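B-type flagellar hook-associated protein 2 (Pseudomonas aeruginosa, PDB 5FHY) caps the growing tip of the flagellar filament, promoting flagellin polymerization there and preventing unpolymerized subunits from leaking out, and is essential for motility. Local coordinates at residues A58-S70 with K131-L145. Residues are numbered along the deposited sequence; the frame is centred on the assembly and turned at random.
Sequences ANAKFNSGTLNIS and KVEVSDDGSGGNTSL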
ATOM      1  N   ALA B  58      -4.242 -42.061 -52.356  1.00106.66           N
ATOM      2  CA  ALA B  58      -4.293 -43.065 -51.299  1.00108.03           C
ATOM      3  C   ALA B  58      -3.918 -44.448 -51.820  1.00106.27           C
ATOM      4  O   ALA B  58      -3.605 -45.350 -51.044  1.00110.87           O
ATOM      5  CB  ALA B  58      -5.675 -43.099 -50.668  1.00114.35           C
ATOM      6  N   ASN B  59      -3.960 -44.613 -53.137  1.00 98.50           N
ATOM      7  CA  ASN B  59      -3.599 -45.881 -53.755  1.00100.36           C
ATOM      8  C   ASN B  59      -2.559 -45.692 -54.846  1.00 97.81           C
ATOM      9  O   ASN B  59      -2.268 -46.618 -55.603  1.00 96.12           O
ATOM     10  CB  ASN B  59      -4.835 -46.570 -54.336  1.00104.73           C
ATOM     11  CG  ASN B  59      -5.806 -47.032 -53.267  1.00111.93           C
ATOM     12  OD1 ASN B  59      -5.403 -47.462 -52.186  1.00115.28           O
ATOM     13  ND2 ASN B  59      -7.096 -46.954 -53.569  1.00113.03           N
ATOM     14  N   ALA B  60      -1.996 -44.492 -54.925  1.00100.40           N
ATOM     15  CA  ALA B  60      -1.059 -44.183 -55.995  1.00 99.40           C
ATOM     16  C   ALA B  60       0.368 -44.579 -55.641  1.00102.90           C
ATOM     17  O   ALA B  60       0.871 -44.266 -54.563  1.00101.56           O
ATOM     18  CB  ALA B  60      -1.124 -42.698 -56.342  1.00 84.09           C
ATOM     19  N   LYS B  61       1.014 -45.272 -56.570  1.00104.92           N
ATOM     20  CA  LYS B  61       2.401 -45.680 -56.412  1.00101.72           C
ATOM     21  C   LYS B  61       3.158 -45.317 -57.679  1.00 93.68           C
ATOM     22  O   LYS B  61       2.690 -45.578 -58.784  1.00 93.60           O
ATOM     23  CB  LYS B  61       2.520 -47.179 -56.115  1.00105.69           C
ATOM     24  CG  LYS B  61       1.663 -47.664 -54.958  1.00104.69           C
ATOM     25  CD  LYS B  61       2.385 -48.744 -54.167  1.00114.55           C
ATOM     26  CE  LYS B  61       3.660 -48.190 -53.543  1.00114.95           C
ATOM     27  NZ  LYS B  61       4.449 -49.216 -52.801  1.00119.10           N
ATOM     28  N   PHE B  62       4.329 -44.718 -57.519  1.00 92.45           N
ATOM     29  CA  PHE B  62       5.070 -44.193 -58.659  1.00 93.79           C
ATOM     30  C   PHE B  62       5.892 -45.244 -59.404  1.00102.96           C
ATOM     31  O   PHE B  62       6.399 -46.195 -58.811  1.00104.97           O
ATOM     32  CB  PHE B  62       5.988 -43.059 -58.200  1.00 86.18           C
ATOM     33  CG  PHE B  62       5.254 -41.823 -57.757  1.00 93.57           C
ATOM     34  CD1 PHE B  62       4.547 -41.062 -58.671  1.00 91.68           C
ATOM     35  CD2 PHE B  62       5.272 -41.419 -56.433  1.00100.76           C
ATOM     36  CE1 PHE B  62       3.873 -39.924 -58.278  1.00 91.46           C
ATOM     37  CE2 PHE B  62       4.598 -40.277 -56.035  1.00 98.27           C
ATOM     38  CZ  PHE B  62       3.898 -39.531 -56.959  1.00 93.56           C
ATOM     39  N   ASN B  63       5.992 -45.065 -60.717  1.00104.90           N
ATOM     40  CA  ASN B  63       6.901 -45.844 -61.552  1.00105.30           C
ATOM     41  C   ASN B  63       8.341 -45.737 -61.062  1.00107.81           C
ATOM     42  O   ASN B  63       8.686 -44.806 -60.333  1.00107.64           O
ATOM     43  CB  ASN B  63       6.817 -45.381 -63.007  1.00100.60           C
ATOM     44  CG  ASN B  63       5.518 -45.771 -63.670  1.00106.46           C
ATOM     45  OD1 ASN B  63       4.792 -46.635 -63.182  1.00113.76           O
ATOM     46  ND2 ASN B  63       5.212 -45.127 -64.789  1.00110.22           N
ATOM     47  N   SER B  64       9.184 -46.674 -61.484  1.00106.94           N
ATOM     48  CA  SER B  64      10.594 -46.648 -61.109  1.00103.68           C
ATOM     49  C   SER B  64      11.309 -45.543 -61.882  1.00105.41           C
ATOM     50  O   SER B  64      10.863 -45.145 -62.957  1.00111.75           O
ATOM     51  CB  SER B  64      11.245 -48.009 -61.377  1.00107.78           C
ATOM     52  OG  SER B  64      12.639 -47.987 -61.117  1.00108.06           O
ATOM     53  N   GLY B  65      12.404 -45.030 -61.326  1.00102.84           N
ATOM     54  CA  GLY B  65      13.188 -44.012 -62.004  1.00 96.32           C
ATOM     55  C   GLY B  65      14.094 -43.212 -61.086  1.00 92.81           C
ATOM     56  O   GLY B  65      14.508 -43.703 -60.036  1.00 87.75           O
ATOM     57  N   THR B  66      14.407 -41.979 -61.485  1.00 88.80           N
ATOM     58  CA  THR B  66      15.311 -41.124 -60.715  1.00 98.44           C
ATOM     59  C   THR B  66      14.857 -39.660 -60.663  1.00 97.26           C
ATOM     60  O   THR B  66      14.390 -39.108 -61.661  1.00 92.67           O
ATOM     61  CB  THR B  66      16.752 -41.173 -61.284  1.00 93.81           C
ATOM     62  OG1 THR B  66      17.094 -42.523 -61.626  1.00 98.12           O
ATOM     63  CG2 THR B  66      17.757 -40.653 -60.261  1.00 97.53           C
ATOM     64  N   LEU B  67      15.001 -39.034 -59.498  1.00 98.57           N
ATOM     65  CA  LEU B  67      14.708 -37.611 -59.346  1.00 95.83           C
ATOM     66  C   LEU B  67      15.980 -36.797 -59.128  1.00 94.72           C
ATOM     67  O   LEU B  67      16.715 -37.029 -58.169  1.00105.65           O
ATOM     68  CB  LEU B  67      13.749 -37.359 -58.176  1.00 94.11           C
ATOM     69  CG  LEU B  67      12.292 -37.818 -58.248  1.00 94.06           C
ATOM     70  CD1 LEU B  67      11.459 -37.052 -57.230  1.00 85.72           C
ATOM     71  CD2 LEU B  67      11.725 -37.668 -59.646  1.00 99.55           C
ATOM     72  N   ASN B  68      16.242 -35.849 -60.020  1.00 86.30           N
ATOM     73  CA  ASN B  68      17.363 -34.937 -59.834  1.00 85.50           C
ATOM     74  C   ASN B  68      16.847 -33.533 -59.582  1.00 87.98           C
ATOM     75  O   ASN B  68      16.312 -32.879 -60.478  1.00 90.26           O
ATOM     76  CB  ASN B  68      18.302 -34.950 -61.043  1.00 85.57           C
ATOM     77  CG  ASN B  68      19.026 -36.271 -61.203  1.00 76.08           C
ATOM     78  OD1 ASN B  68      19.967 -36.570 -60.467  1.00 84.17           O
ATOM     79  ND2 ASN B  68      18.593 -37.073 -62.167  1.00 77.59           N
ATOM     80  N   ILE B  69      17.024 -33.073 -58.350  1.00 90.10           N
ATOM     81  CA  ILE B  69      16.490 -31.792 -57.919  1.00 85.17           C
ATOM     82  C   ILE B  69      17.632 -30.806 -57.737  1.00 81.58           C
ATOM     83  O   ILE B  69      18.646 -31.130 -57.125  1.00 88.52           O
ATOM     84  CB  ILE B  69      15.693 -31.928 -56.604  1.00 84.43           C
ATOM     85  CG1 ILE B  69      14.522 -32.898 -56.784  1.00 82.34           C
ATOM     86  CG2 ILE B  69      15.205 -30.570 -56.124  1.00 81.80           C
ATOM     87  CD1 ILE B  69      13.777 -33.196 -55.499  1.00 77.26           C
ATOM     88  N   SER B  70      17.489 -29.613 -58.298  1.00 74.58           N
ATOM     89  CA  SER B  70      18.518 -28.597 -58.149  1.00 80.53           C
ATOM     90  C   SER B  70      17.895 -27.233 -57.910  1.00 82.03           C
ATOM     91  O   SER B  70      16.745 -26.994 -58.267  1.00 83.48           O
ATOM     92  CB  SER B  70      19.419 -28.555 -59.387  1.00 93.42           C
ATOM     93  OG  SER B  70      18.649 -28.535 -60.578  1.00100.90           O
ATOM     94  N   LYS B 131      14.336 -26.737 -59.376  1.00 77.85           N
ATOM     95  CA  LYS B 131      14.103 -27.480 -60.612  1.00 72.74           C
ATOM     96  C   LYS B 131      14.058 -28.981 -60.344  1.00 72.46           C
ATOM     97  O   LYS B 131      14.831 -29.502 -59.539  1.00 68.97           O
ATOM     98  CB  LYS B 131      15.185 -27.162 -61.651  1.00 79.39           C
ATOM     99  CG  LYS B 131      14.986 -27.864 -62.987  1.00 85.91           C
ATOM    100  CD  LYS B 131      15.981 -27.402 -64.039  1.00 91.49           C
ATOM    101  CE  LYS B 131      15.567 -27.892 -65.424  1.00101.39           C
ATOM    102  NZ  LYS B 131      16.489 -27.452 -66.512  1.00108.90           N
ATOM    103  N   VAL B 132      13.145 -29.666 -61.028  1.00 72.93           N
ATOM    104  CA  VAL B 132      12.981 -31.106 -60.889  1.00 71.86           C
ATOM    105  C   VAL B 132      13.077 -31.798 -62.246  1.00 72.54           C
ATOM    106  O   VAL B 132      12.244 -31.569 -63.127  1.00 64.37           O
ATOM    107  CB  VAL B 132      11.635 -31.467 -60.236  1.00 71.38           C
ATOM    108  CG1 VAL B 132      11.532 -32.979 -60.056  1.00 72.16           C
ATOM    109  CG2 VAL B 132      11.479 -30.753 -58.895  1.00 61.27           C
ATOM    110  N   GLU B 133      14.106 -32.625 -62.412  1.00 79.92           N
ATOM    111  CA  GLU B 133      14.286 -33.422 -63.624  1.00 80.32           C
ATOM    112  C   GLU B 133      13.945 -34.892 -63.359  1.00 83.84           C
ATOM    113  O   GLU B 133      14.335 -35.444 -62.330  1.00 87.95           O
ATOM    114  CB  GLU B 133      15.723 -33.296 -64.134  1.00 75.11           C
ATOM    115  CG  GLU B 133      16.009 -32.008 -64.897  1.00 84.68           C
ATOM    116  CD  GLU B 133      17.497 -31.716 -65.039  1.00 93.80           C
ATOM    117  OE1 GLU B 133      18.254 -31.981 -64.080  1.00 91.93           O
ATOM    118  OE2 GLU B 133      17.907 -31.211 -66.106  1.00102.24           O
ATOM    119  N   VAL B 134      13.223 -35.525 -64.282  1.00 83.71           N
ATOM    120  CA  VAL B 134      12.729 -36.883 -64.055  1.00 83.36           C
ATOM    121  C   VAL B 134      13.082 -37.849 -65.186  1.00 96.18           C
ATOM    122  O   VAL B 134      12.744 -37.610 -66.345  1.00102.53           O
ATOM    123  CB  VAL B 134      11.198 -36.906 -63.888  1.00 82.71           C
ATOM    124  CG1 VAL B 134      10.710 -38.348 -63.743  1.00 73.71           C
ATOM    125  CG2 VAL B 134      10.767 -36.064 -62.693  1.00 83.50           C
ATOM    126  N   SER B 135      13.756 -38.941 -64.839  1.00101.59           N
ATOM    127  CA  SER B 135      13.943 -40.063 -65.754  1.00103.55           C
ATOM    128  C   SER B 135      13.013 -41.198 -65.334  1.00106.28           C
ATOM    129  O   SER B 135      13.182 -41.781 -64.267  1.00101.19           O
ATOM    130  CB  SER B 135      15.397 -40.538 -65.766  1.00105.43           C
ATOM    131  OG  SER B 135      16.243 -39.600 -66.407  1.00108.37           O
ATOM    132  N   ASP B 136      12.038 -41.518 -66.178  1.00114.65           N
ATOM    133  CA  ASP B 136      11.000 -42.478 -65.813  1.00115.61           C
ATOM    134  C   ASP B 136      11.178 -43.823 -66.511  1.00110.56           C
ATOM    135  O   ASP B 136      11.229 -43.892 -67.738  1.00112.33           O
ATOM    136  CB  ASP B 136       9.617 -41.902 -66.141  1.00123.88           C
ATOM    137  CG  ASP B 136       8.482 -42.803 -65.691  1.00134.30           C
ATOM    138  OD1 ASP B 136       8.724 -43.694 -64.853  1.00141.03           O
ATOM    139  OD2 ASP B 136       7.346 -42.617 -66.179  1.00135.73           O
ATOM    140  N   ASP B 137      11.275 -44.893 -65.727  1.00110.84           N
ATOM    141  CA  ASP B 137      11.454 -46.230 -66.290  1.00114.42           C
ATOM    142  C   ASP B 137      10.191 -46.692 -67.014  1.00117.44           C
ATOM    143  O   ASP B 137      10.228 -47.643 -67.793  1.00122.44           O
ATOM    144  CB  ASP B 137      11.836 -47.239 -65.204  1.00115.71           C
ATOM    145  CG  ASP B 137      13.214 -46.980 -64.626  1.00 99.85           C
ATOM    146  OD1 ASP B 137      14.013 -46.280 -65.282  1.00 98.91           O
ATOM    147  OD2 ASP B 137      13.501 -47.488 -63.522  1.00101.03           O
ATOM    148  N   GLY B 138       9.075 -46.023 -66.741  1.00115.06           N
ATOM    149  CA  GLY B 138       7.817 -46.316 -67.405  1.00117.31           C
ATOM    150  C   GLY B 138       7.066 -47.478 -66.790  1.00120.62           C
ATOM    151  O   GLY B 138       6.013 -47.883 -67.280  1.00124.77           O
ATOM    152  N   SER B 139       7.611 -48.011 -65.704  1.00117.80           N
ATOM    153  CA  SER B 139       7.006 -49.143 -65.021  1.00115.79           C
ATOM    154  C   SER B 139       7.472 -49.192 -63.571  1.00112.75           C
ATOM    155  O   SER B 139       8.579 -48.764 -63.250  1.00116.48           O
ATOM    156  CB  SER B 139       7.348 -50.452 -65.738  1.00117.80           C
ATOM    157  OG  SER B 139       8.747 -50.688 -65.740  1.00117.51           O
ATOM    158  N   GLY B 140       6.611 -49.708 -62.703  1.00105.36           N
ATOM    159  CA  GLY B 140       6.919 -49.831 -61.292  1.00103.77           C
ATOM    160  C   GLY B 140       5.708 -49.541 -60.429  1.00118.95           C
ATOM    161  O   GLY B 140       5.659 -49.924 -59.261  1.00116.71           O
ATOM    162  N   GLY B 141       4.716 -48.881 -61.021  1.00110.48           N
ATOM    163  CA  GLY B 141       3.519 -48.491 -60.302  1.00107.07           C
ATOM    164  C   GLY B 141       2.374 -48.109 -61.221  1.00107.74           C
ATOM    165  O   GLY B 141       2.364 -48.466 -62.397  1.00107.95           O
ATOM    166  N   ASN B 142       1.410 -47.373 -60.680  1.00115.30           N
ATOM    167  CA  ASN B 142       0.202 -47.009 -61.417  1.00124.23           C
ATOM    168  C   ASN B 142       0.187 -45.571 -61.934  1.00121.25           C
ATOM    169  O   ASN B 142      -0.658 -45.211 -62.753  1.00122.74           O
ATOM    170  CB  ASN B 142      -1.029 -47.254 -60.544  1.00133.12           C
ATOM    171  CG  ASN B 142      -0.887 -46.659 -59.159  1.00139.55           C
ATOM    172  OD1 ASN B 142      -0.118 -45.723 -58.943  1.00141.01           O
ATOM    173  ND2 ASN B 142      -1.622 -47.215 -58.204  1.00142.18           N
ATOM    174  N   THR B 143       1.115 -44.748 -61.459  1.00114.91           N
ATOM    175  CA  THR B 143       1.201 -43.373 -61.937  1.00107.26           C
ATOM    176  C   THR B 143       2.577 -43.063 -62.506  1.00 96.77           C
ATOM    177  O   THR B 143       3.585 -43.603 -62.057  1.00 93.73           O
ATOM    178  CB  THR B 143       0.907 -42.360 -60.814  1.00109.01           C
ATOM    179  OG1 THR B 143       1.752 -42.631 -59.689  1.00109.92           O
ATOM    180  CG2 THR B 143      -0.548 -42.434 -60.382  1.00113.39           C
ATOM    181  N   SER B 144       2.605 -42.192 -63.507  1.00 96.53           N
ATOM    182  CA  SER B 144       3.845 -41.820 -64.167  1.00100.34           C
ATOM    183  C   SER B 144       4.755 -41.074 -63.197  1.00 96.05           C
ATOM    184  O   SER B 144       4.280 -40.309 -62.363  1.00 84.95           O
ATOM    185  CB  SER B 144       3.554 -40.966 -65.401  1.00101.28           C
ATOM    186  OG  SER B 144       4.751 -40.495 -65.990  1.00101.17           O
ATOM    187  N   LEU B 145       6.060 -41.298 -63.302  1.00101.63           N
ATOM    188  CA  LEU B 145       7.014 -40.565 -62.481  1.00100.88           C
ATOM    189  C   LEU B 145       7.328 -39.239 -63.159  1.00105.43           C
ATOM    190  O   LEU B 145       7.765 -38.284 -62.517  1.00109.79           O
ATOM    191  CB  LEU B 145       8.293 -41.378 -62.257  1.00 97.43           C
ATOM    192  CG  LEU B 145       9.308 -40.832 -61.244  1.00 94.60           C
ATOM    193  CD1 LEU B 145       8.852 -41.111 -59.819  1.00 97.87           C
ATOM    194  CD2 LEU B 145      10.689 -41.419 -61.492  1.00 97.82           C
TER
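An antiparallel strand pair sets 65-70, central in a sheet of three strands within this chain, against outermost strand 131-136, with 74-81 on its other side; the axes run 4.8 Å apart at 161°. T66 with S135, N68 with E133 and S70 with K131 are hydrogen-bonded pairs, each closed by two backbone bonds. Between them, L67 CD2 meets V134 CG2 at 3.6 Å, the side chains lying side by side on the face that turns to helix 88-98. Beyond D136, G138 N donates to D136 OD1 in an Asx turn. S64 clamps this turn: its O accepts from D137 N, and chi1 176° turns OG away from its own N to meet D137 OD2 at 2.6 Å, on the anti side and tilted from the carboxylate plane. N63 N donates to T143 O nearly along the C=O axis; its OD1 takes a weak bond from G141 N. N142 OD1 accepts the N-H of K61 at 2.7 Å, nearly straight (170°), while ND2 gives to N59 O, in the amide plane. K61 O accepts from N142 N and T143 N. L145 CD1 reaches F62 CB at 3.8 Å. Backbone and side-chain bonds thus fold the loop back onto a helix-backed antiparallel sheet.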